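Muconate cycloisomerase (Azorhizobium caulinodans, PDB 3MY9) belongs to the enolase superfamily, pairing an enolase-type N-terminal domain with a TIM-barrel-like domain that holds a magnesium ion. Local coordinates at residues F221-V226 with P295-T300; D232-F237 with I245-S250. One frame throughout, in Å; residues are numbered along the deposited sequence.

Contact 1 (F221-V226 with P295-T300); sequences FIEQPV and PGYGGT. With MG (magnesium ion), chain C.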
ATOM      1  N   PHE A 221     -10.242  15.983 -23.394  1.00 32.36           N
ATOM      2  CA  PHE A 221     -10.358  14.765 -22.594  1.00 31.17           C
ATOM      3  C   PHE A 221     -10.763  13.607 -23.468  1.00 31.59           C
ATOM      4  O   PHE A 221     -11.230  13.796 -24.585  1.00 31.76           O
ATOM      5  CB  PHE A 221     -11.313  14.926 -21.376  1.00 30.69           C
ATOM      6  CG  PHE A 221     -12.795  15.220 -21.719  1.00 31.61           C
ATOM      7  CD1 PHE A 221     -13.604  14.268 -22.347  1.00 30.96           C
ATOM      8  CD2 PHE A 221     -13.391  16.415 -21.305  1.00 31.24           C
ATOM      9  CE1 PHE A 221     -14.957  14.526 -22.616  1.00 35.56           C
ATOM     10  CE2 PHE A 221     -14.746  16.688 -21.569  1.00 34.55           C
ATOM     11  CZ  PHE A 221     -15.534  15.758 -22.237  1.00 34.29           C
ATOM     12  N   ILE A 222     -10.585  12.407 -22.945  1.00 31.19           N
ATOM     13  CA  ILE A 222     -11.052  11.178 -23.595  1.00 32.01           C
ATOM     14  C   ILE A 222     -12.085  10.539 -22.668  1.00 32.19           C
ATOM     15  O   ILE A 222     -11.805  10.307 -21.491  1.00 31.12           O
ATOM     16  CB  ILE A 222      -9.898  10.221 -23.829  1.00 32.50           C
ATOM     17  CG1 ILE A 222      -8.882  10.844 -24.815  1.00 32.46           C
ATOM     18  CG2 ILE A 222     -10.415   8.887 -24.338  1.00 32.87           C
ATOM     19  CD1 ILE A 222      -7.591  10.076 -24.911  1.00 34.72           C
ATOM     20  N   GLU A 223     -13.295  10.324 -23.172  1.00 33.04           N
ATOM     21  CA  GLU A 223     -14.393   9.823 -22.331  1.00 33.31           C
ATOM     22  C   GLU A 223     -14.507   8.306 -22.296  1.00 33.38           C
ATOM     23  O   GLU A 223     -14.581   7.651 -23.342  1.00 33.41           O
ATOM     24  CB  GLU A 223     -15.732  10.457 -22.760  1.00 33.90           C
ATOM     25  CG  GLU A 223     -16.964   9.904 -22.046  1.00 36.68           C
ATOM     26  CD  GLU A 223     -18.216  10.780 -22.239  1.00 43.02           C
ATOM     27  OE1 GLU A 223     -18.137  11.861 -22.866  1.00 47.15           O
ATOM     28  OE2 GLU A 223     -19.294  10.370 -21.783  1.00 45.31           O
ATOM     29  N   GLN A 224     -14.482   7.774 -21.071  1.00 33.36           N
ATOM     30  CA  GLN A 224     -14.783   6.386 -20.727  1.00 33.66           C
ATOM     31  C   GLN A 224     -14.466   5.388 -21.853  1.00 35.20           C
ATOM     32  O   GLN A 224     -15.361   4.805 -22.463  1.00 33.99           O
ATOM     33  CB  GLN A 224     -16.280   6.304 -20.294  1.00 35.73           C
ATOM     34  CG  GLN A 224     -16.718   5.031 -19.604  1.00 35.68           C
ATOM     35  CD  GLN A 224     -16.253   4.984 -18.134  1.00 36.32           C
ATOM     36  OE1 GLN A 224     -16.352   5.980 -17.428  1.00 36.33           O
ATOM     37  NE2 GLN A 224     -15.749   3.832 -17.684  1.00 34.28           N
ATOM     38  N   PRO A 225     -13.174   5.152 -22.095  1.00 34.84           N
ATOM     39  CA  PRO A 225     -12.822   4.274 -23.201  1.00 35.31           C
ATOM     40  C   PRO A 225     -13.225   2.803 -23.001  1.00 36.02           C
ATOM     41  O   PRO A 225     -13.443   2.107 -23.987  1.00 35.37           O
ATOM     42  CB  PRO A 225     -11.297   4.441 -23.324  1.00 34.58           C
ATOM     43  CG  PRO A 225     -10.838   5.018 -21.968  1.00 34.00           C
ATOM     44  CD  PRO A 225     -12.004   5.859 -21.529  1.00 34.34           C
ATOM     45  N   VAL A 226     -13.362   2.366 -21.748  1.00 36.25           N
ATOM     46  CA  VAL A 226     -13.713   0.977 -21.397  1.00 36.62           C
ATOM     47  C   VAL A 226     -14.953   0.977 -20.476  1.00 37.65           C
ATOM     48  O   VAL A 226     -15.304   2.016 -19.963  1.00 37.26           O
ATOM     49  CB  VAL A 226     -12.534   0.253 -20.720  1.00 36.66           C
ATOM     50  CG1 VAL A 226     -11.265   0.221 -21.679  1.00 34.39           C
ATOM     51  CG2 VAL A 226     -12.192   0.894 -19.331  1.00 33.24           C
ATOM     52  N   PRO A 295     -12.560  18.272 -12.571  1.00 35.79           N
ATOM     53  CA  PRO A 295     -13.669  19.043 -13.155  1.00 35.82           C
ATOM     54  C   PRO A 295     -14.852  18.143 -13.602  1.00 35.73           C
ATOM     55  O   PRO A 295     -14.695  16.966 -13.922  1.00 33.59           O
ATOM     56  CB  PRO A 295     -13.051  19.728 -14.389  1.00 36.43           C
ATOM     57  CG  PRO A 295     -11.615  19.487 -14.315  1.00 37.70           C
ATOM     58  CD  PRO A 295     -11.339  18.345 -13.385  1.00 35.03           C
ATOM     59  N   GLY A 296     -16.038  18.734 -13.583  1.00 35.93           N
ATOM     60  CA  GLY A 296     -17.219  18.084 -14.037  1.00 35.78           C
ATOM     61  C   GLY A 296     -17.647  18.558 -15.404  1.00 35.91           C
ATOM     62  O   GLY A 296     -17.380  19.709 -15.834  1.00 35.35           O
ATOM     63  N   TYR A 297     -18.333  17.644 -16.067  1.00 35.88           N
ATOM     64  CA  TYR A 297     -18.931  17.858 -17.366  1.00 37.09           C
ATOM     65  C   TYR A 297     -20.418  17.561 -17.189  1.00 38.00           C
ATOM     66  O   TYR A 297     -20.771  16.638 -16.480  1.00 36.83           O
ATOM     67  CB  TYR A 297     -18.262  16.892 -18.324  1.00 36.44           C
ATOM     68  CG  TYR A 297     -18.809  16.840 -19.729  1.00 39.24           C
ATOM     69  CD1 TYR A 297     -18.880  17.988 -20.506  1.00 38.15           C
ATOM     70  CD2 TYR A 297     -19.193  15.626 -20.308  1.00 39.79           C
ATOM     71  CE1 TYR A 297     -19.352  17.954 -21.786  1.00 42.45           C
ATOM     72  CE2 TYR A 297     -19.675  15.586 -21.632  1.00 42.22           C
ATOM     73  CZ  TYR A 297     -19.733  16.752 -22.356  1.00 43.22           C
ATOM     74  OH  TYR A 297     -20.172  16.759 -23.656  1.00 42.86           O
ATOM     75  N   GLY A 298     -21.287  18.343 -17.823  1.00 40.71           N
ATOM     76  CA  GLY A 298     -22.733  18.190 -17.655  1.00 42.92           C
ATOM     77  C   GLY A 298     -23.328  16.952 -18.298  1.00 45.69           C
ATOM     78  O   GLY A 298     -24.489  16.601 -18.031  1.00 48.77           O
ATOM     79  N   GLY A 299     -22.557  16.267 -19.133  1.00 47.16           N
ATOM     80  CA  GLY A 299     -22.947  14.960 -19.633  1.00 48.50           C
ATOM     81  C   GLY A 299     -23.987  15.127 -20.710  1.00 50.98           C
ATOM     82  O   GLY A 299     -24.014  16.160 -21.407  1.00 52.02           O
ATOM     83  N   THR A 300     -24.865  14.138 -20.824  1.00 52.46           N
ATOM     84  CA  THR A 300     -25.931  14.127 -21.822  1.00 54.55           C
ATOM     85  C   THR A 300     -27.243  14.642 -21.220  1.00 54.82           C
ATOM     86  O   THR A 300     -27.883  13.929 -20.476  1.00 55.00           O
ATOM     87  CB  THR A 300     -26.165  12.688 -22.310  1.00 55.74           C
ATOM     88  OG1 THR A 300     -26.466  11.858 -21.181  1.00 57.78           O
ATOM     89  CG2 THR A 300     -24.921  12.139 -22.978  1.00 56.25           C
TER
HETATM   90 MG    MG C 378     -20.769   8.784 -22.088  1.00 50.23          MG
HETATM   91  O   HOH W   1     -22.231   7.353 -22.159  1.00 25.58           O
HETATM   92  O   HOH W   2     -19.506   7.078 -21.808  1.00 26.41           O
HETATM   93  O   HOH W   3     -20.458   8.422 -24.085  1.00 24.74           O
HETATM   94  O   HOH W   4     -22.436  10.200 -22.687  1.00 28.19           O

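Contact 2 (D232-F237 with I245-S250); sequences DAMAGF and ILADES. With MG (magnesium ion), chain C.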
ATOM      1  N   ASP A 232      -9.220  -0.233 -12.439  1.00 45.01           N
ATOM      2  CA  ASP A 232      -7.769  -0.350 -12.521  1.00 44.18           C
ATOM      3  C   ASP A 232      -7.315  -0.035 -13.953  1.00 41.75           C
ATOM      4  O   ASP A 232      -6.312   0.646 -14.156  1.00 40.78           O
ATOM      5  CB  ASP A 232      -7.274  -1.754 -12.125  1.00 46.61           C
ATOM      6  CG  ASP A 232      -7.295  -2.009 -10.610  1.00 50.40           C
ATOM      7  OD1 ASP A 232      -7.287  -1.062  -9.799  1.00 51.58           O
ATOM      8  OD2 ASP A 232      -7.290  -3.206 -10.236  1.00 58.93           O
ATOM      9  N   ALA A 233      -8.035  -0.528 -14.956  1.00 39.81           N
ATOM     10  CA  ALA A 233      -7.629  -0.217 -16.325  1.00 38.71           C
ATOM     11  C   ALA A 233      -7.711   1.319 -16.558  1.00 36.93           C
ATOM     12  O   ALA A 233      -6.806   1.918 -17.112  1.00 35.96           O
ATOM     13  CB  ALA A 233      -8.480  -0.978 -17.341  1.00 38.33           C
ATOM     14  N   MET A 234      -8.810   1.925 -16.123  1.00 36.10           N
ATOM     15  CA  MET A 234      -9.014   3.359 -16.240  1.00 34.63           C
ATOM     16  C   MET A 234      -7.903   4.132 -15.506  1.00 34.34           C
ATOM     17  O   MET A 234      -7.349   5.115 -16.068  1.00 33.24           O
ATOM     18  CB  MET A 234     -10.410   3.728 -15.695  1.00 34.55           C
ATOM     19  CG  MET A 234     -11.574   3.333 -16.610  1.00 33.76           C
ATOM     20  SD  MET A 234     -11.836   4.509 -18.008  1.00 26.09           S
ATOM     21  CE  MET A 234     -12.640   5.828 -17.107  1.00 33.13           C
ATOM     22  N   ALA A 235      -7.532   3.659 -14.310  1.00 34.53           N
ATOM     23  CA  ALA A 235      -6.426   4.271 -13.538  1.00 35.70           C
ATOM     24  C   ALA A 235      -5.097   4.103 -14.280  1.00 35.92           C
ATOM     25  O   ALA A 235      -4.301   5.034 -14.362  1.00 36.31           O
ATOM     26  CB  ALA A 235      -6.323   3.689 -12.062  1.00 36.11           C
ATOM     27  N   GLY A 236      -4.884   2.918 -14.842  1.00 37.54           N
ATOM     28  CA  GLY A 236      -3.741   2.640 -15.735  1.00 37.12           C
ATOM     29  C   GLY A 236      -3.661   3.638 -16.871  1.00 35.93           C
ATOM     30  O   GLY A 236      -2.611   4.249 -17.106  1.00 36.52           O
ATOM     31  N   PHE A 237      -4.782   3.875 -17.557  1.00 35.78           N
ATOM     32  CA  PHE A 237      -4.773   4.858 -18.659  1.00 33.49           C
ATOM     33  C   PHE A 237      -4.415   6.245 -18.157  1.00 32.49           C
ATOM     34  O   PHE A 237      -3.603   6.951 -18.752  1.00 31.66           O
ATOM     35  CB  PHE A 237      -6.103   4.893 -19.439  1.00 33.83           C
ATOM     36  CG  PHE A 237      -6.609   3.531 -19.916  1.00 35.00           C
ATOM     37  CD1 PHE A 237      -5.725   2.507 -20.286  1.00 35.67           C
ATOM     38  CD2 PHE A 237      -7.973   3.298 -20.017  1.00 34.58           C
ATOM     39  CE1 PHE A 237      -6.197   1.279 -20.701  1.00 38.90           C
ATOM     40  CE2 PHE A 237      -8.454   2.070 -20.450  1.00 37.43           C
ATOM     41  CZ  PHE A 237      -7.581   1.062 -20.794  1.00 37.92           C
ATOM     42  N   ILE A 245      -8.522  11.636 -18.650  1.00 31.04           N
ATOM     43  CA  ILE A 245      -9.500  10.618 -18.848  1.00 32.29           C
ATOM     44  C   ILE A 245     -10.743  11.014 -18.073  1.00 33.28           C
ATOM     45  O   ILE A 245     -10.659  11.273 -16.885  1.00 32.98           O
ATOM     46  CB  ILE A 245      -8.997   9.285 -18.336  1.00 32.56           C
ATOM     47  CG1 ILE A 245      -7.733   8.832 -19.099  1.00 32.66           C
ATOM     48  CG2 ILE A 245     -10.106   8.223 -18.452  1.00 32.38           C
ATOM     49  CD1 ILE A 245      -8.016   8.446 -20.548  1.00 32.60           C
ATOM     50  N   LEU A 246     -11.909  10.989 -18.721  1.00 34.10           N
ATOM     51  CA  LEU A 246     -13.150  11.379 -18.045  1.00 35.08           C
ATOM     52  C   LEU A 246     -13.990  10.151 -17.773  1.00 35.33           C
ATOM     53  O   LEU A 246     -14.211   9.324 -18.662  1.00 36.02           O
ATOM     54  CB  LEU A 246     -13.895  12.423 -18.879  1.00 35.32           C
ATOM     55  CG  LEU A 246     -15.372  12.928 -18.884  1.00 39.93           C
ATOM     56  CD1 LEU A 246     -16.447  11.880 -18.546  1.00 44.05           C
ATOM     57  CD2 LEU A 246     -15.588  14.233 -18.129  1.00 37.76           C
ATOM     58  N   ALA A 247     -14.454  10.033 -16.540  1.00 34.44           N
ATOM     59  CA  ALA A 247     -15.318   8.929 -16.156  1.00 35.22           C
ATOM     60  C   ALA A 247     -16.755   9.317 -16.439  1.00 35.95           C
ATOM     61  O   ALA A 247     -17.185  10.426 -16.091  1.00 35.67           O
ATOM     62  CB  ALA A 247     -15.149   8.598 -14.703  1.00 34.48           C
ATOM     63  N   ASP A 248     -17.489   8.414 -17.099  1.00 36.35           N
ATOM     64  CA  ASP A 248     -18.918   8.583 -17.262  1.00 37.42           C
ATOM     65  C   ASP A 248     -19.608   7.448 -16.519  1.00 38.23           C
ATOM     66  O   ASP A 248     -19.974   7.615 -15.344  1.00 38.85           O
ATOM     67  CB  ASP A 248     -19.309   8.668 -18.748  1.00 38.10           C
ATOM     68  CG  ASP A 248     -20.814   8.925 -18.958  1.00 40.39           C
ATOM     69  OD1 ASP A 248     -21.558   9.101 -17.957  1.00 41.90           O
ATOM     70  OD2 ASP A 248     -21.246   8.923 -20.137  1.00 40.38           O
ATOM     71  N   GLU A 249     -19.728   6.277 -17.142  1.00 38.78           N
ATOM     72  CA  GLU A 249     -20.368   5.150 -16.481  1.00 39.68           C
ATOM     73  C   GLU A 249     -19.614   4.650 -15.225  1.00 39.27           C
ATOM     74  O   GLU A 249     -20.229   4.041 -14.348  1.00 39.00           O
ATOM     75  CB  GLU A 249     -20.625   4.005 -17.468  1.00 41.91           C
ATOM     76  CG  GLU A 249     -21.806   4.267 -18.425  1.00 42.60           C
ATOM     77  CD  GLU A 249     -21.438   5.163 -19.631  1.00 44.01           C
ATOM     78  OE1 GLU A 249     -20.234   5.453 -19.872  1.00 39.83           O
ATOM     79  OE2 GLU A 249     -22.372   5.558 -20.363  1.00 45.67           O
ATOM     80  N   SER A 250     -18.312   4.937 -15.114  1.00 38.39           N
ATOM     81  CA  SER A 250     -17.566   4.688 -13.856  1.00 38.43           C
ATOM     82  C   SER A 250     -17.965   5.588 -12.704  1.00 38.62           C
ATOM     83  O   SER A 250     -17.549   5.349 -11.599  1.00 38.38           O
ATOM     84  CB  SER A 250     -16.052   4.852 -14.034  1.00 37.40           C
ATOM     85  OG  SER A 250     -15.501   3.825 -14.806  1.00 38.01           O
TER
HETATM   86 MG    MG C 378     -20.769   8.784 -22.088  1.00 50.23          MG
HETATM   87  O   HOH W   1     -22.231   7.353 -22.159  1.00 25.58           O
HETATM   88  O   HOH W   2     -19.506   7.078 -21.808  1.00 26.41           O
HETATM   89  O   HOH W   3     -20.458   8.422 -24.085  1.00 24.74           O
HETATM   90  O   HOH W   4     -22.436  10.200 -22.687  1.00 28.19           O

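Contact 1 (F221-V226 with P295-T300)
Strands 222-223 and 296-297 face each other at a distance: the closest CA atoms, of Glu223 and of Gly299 in the loop past strand 296-297, are 10.3 Å apart, and no hydrogen bond joins the segments; side chains span the gap. Phe221 and Tyr297 form a T-shaped pair, with ring centroids 5.3 Å apart and planes at 63°. The Phe221 edge leads: CZ lies 4.0 Å above the centre of the Tyr297 ring and is 4.1 Å from Tyr297 CD2. The bond to CB of Tyr297 already points toward Phe221, and with CG anti to the backbone N (chi1 175°) the ring is carried on to it. On its other face sits Gly299 N, near the rim, and its OH is hydrogen-bonded to Glu326. Glu223 extends fully beside the pair; OE1 passes 4.2 Å from Tyr297 CE2 and makes a salt bridge with Lys166, while OE2 binds the magnesium ion at 2.2 Å. Splitting the carboxylate between lysine and metal should fix its rotation. Such a cross-barrel contact is consistent with the interior of a TIM-barrel-like domain at its metal site. Strands 245-247 and 268-270 come between the two in the sheet, Leu246 touches Phe221, Glu223 and Tyr297, and Phe205 of a second subunit packs on Phe221.

Contact 2 (D232-F237 with I245-S250)
The contact is the return half of a beta-alpha-beta unit of the TIM-barrel-like domain, in which helix 231-240 packs against strand 245-247. The axes of helix 232-237 and strand 245-247 approach to 9.5 Å at an angle of 152°, so helix and strand run nearly antiparallel, as expected where a helix leads back into the next parallel strand. Met234 carries most of the contact. Its chain bends at both chi2 (-80°) and chi3 (-77°), which brings the methyl CE round to Ile245 CG2 at 3.7 Å; SD is also near the same branch. CE also meets the backbone beyond, 4.1 Å from Leu246 O and 4.2 Å from Ala247 CA, and it reaches Ser250 OG at 4.2 Å, a van der Waals approach of a methyl; the hydroxyl's hydrogen bond is to Gln224. Ile245 works with two branches: CG2 takes the methionine, while CD1 meets Phe237 CB at 4.2 Å. The Phe237 ring turns away from the strand, one face lying over Ala233 O of its own helix, 3.2 Å from the plane. No hydrogen bond crosses between the segments, and all six touching residues are buried.

Past the strand, the chain turns to the metal. Asp248 OD2 binds the magnesium ion at 2.0 Å, and OD1 forms a salt bridge with Lys272, a pairing likely to steady the carboxylate. Glu249 lies in the second shell: its two oxygens each accept a hydrogen bond from a different metal-bound water. The apolar layer and the metal site thus follow one another along a single segment. Strand 245-247 lies between strands 222-223 and 268-270, bonding through its backbone to both, while helix 207-215 packs beside the Phe237 ring.

How the contacts relate
Following the chain from the N terminus, the first of these elements to be reached, well into the barrel domain, is strand 222-223, then helix 231-240 and strand 245-247, and much later strand 296-297. Contact 2 closes a short loop, with seven residues between its segments, and lies wholly inside the 68-residue loop closed by contact 1; the two nest and do not cross. Adjacent strands join them through Ile222 O and Leu246 N, 2.9 Å apart, and just beyond, the side-chain OE1 of Gln224 stands 2.7 Å from Asp248 N, both probable hydrogen bonds. Contact 1 spans the barrel interior, contact 2 ties a strand to its outer helix, and one hydrated magnesium ion links Glu223 with Asp248.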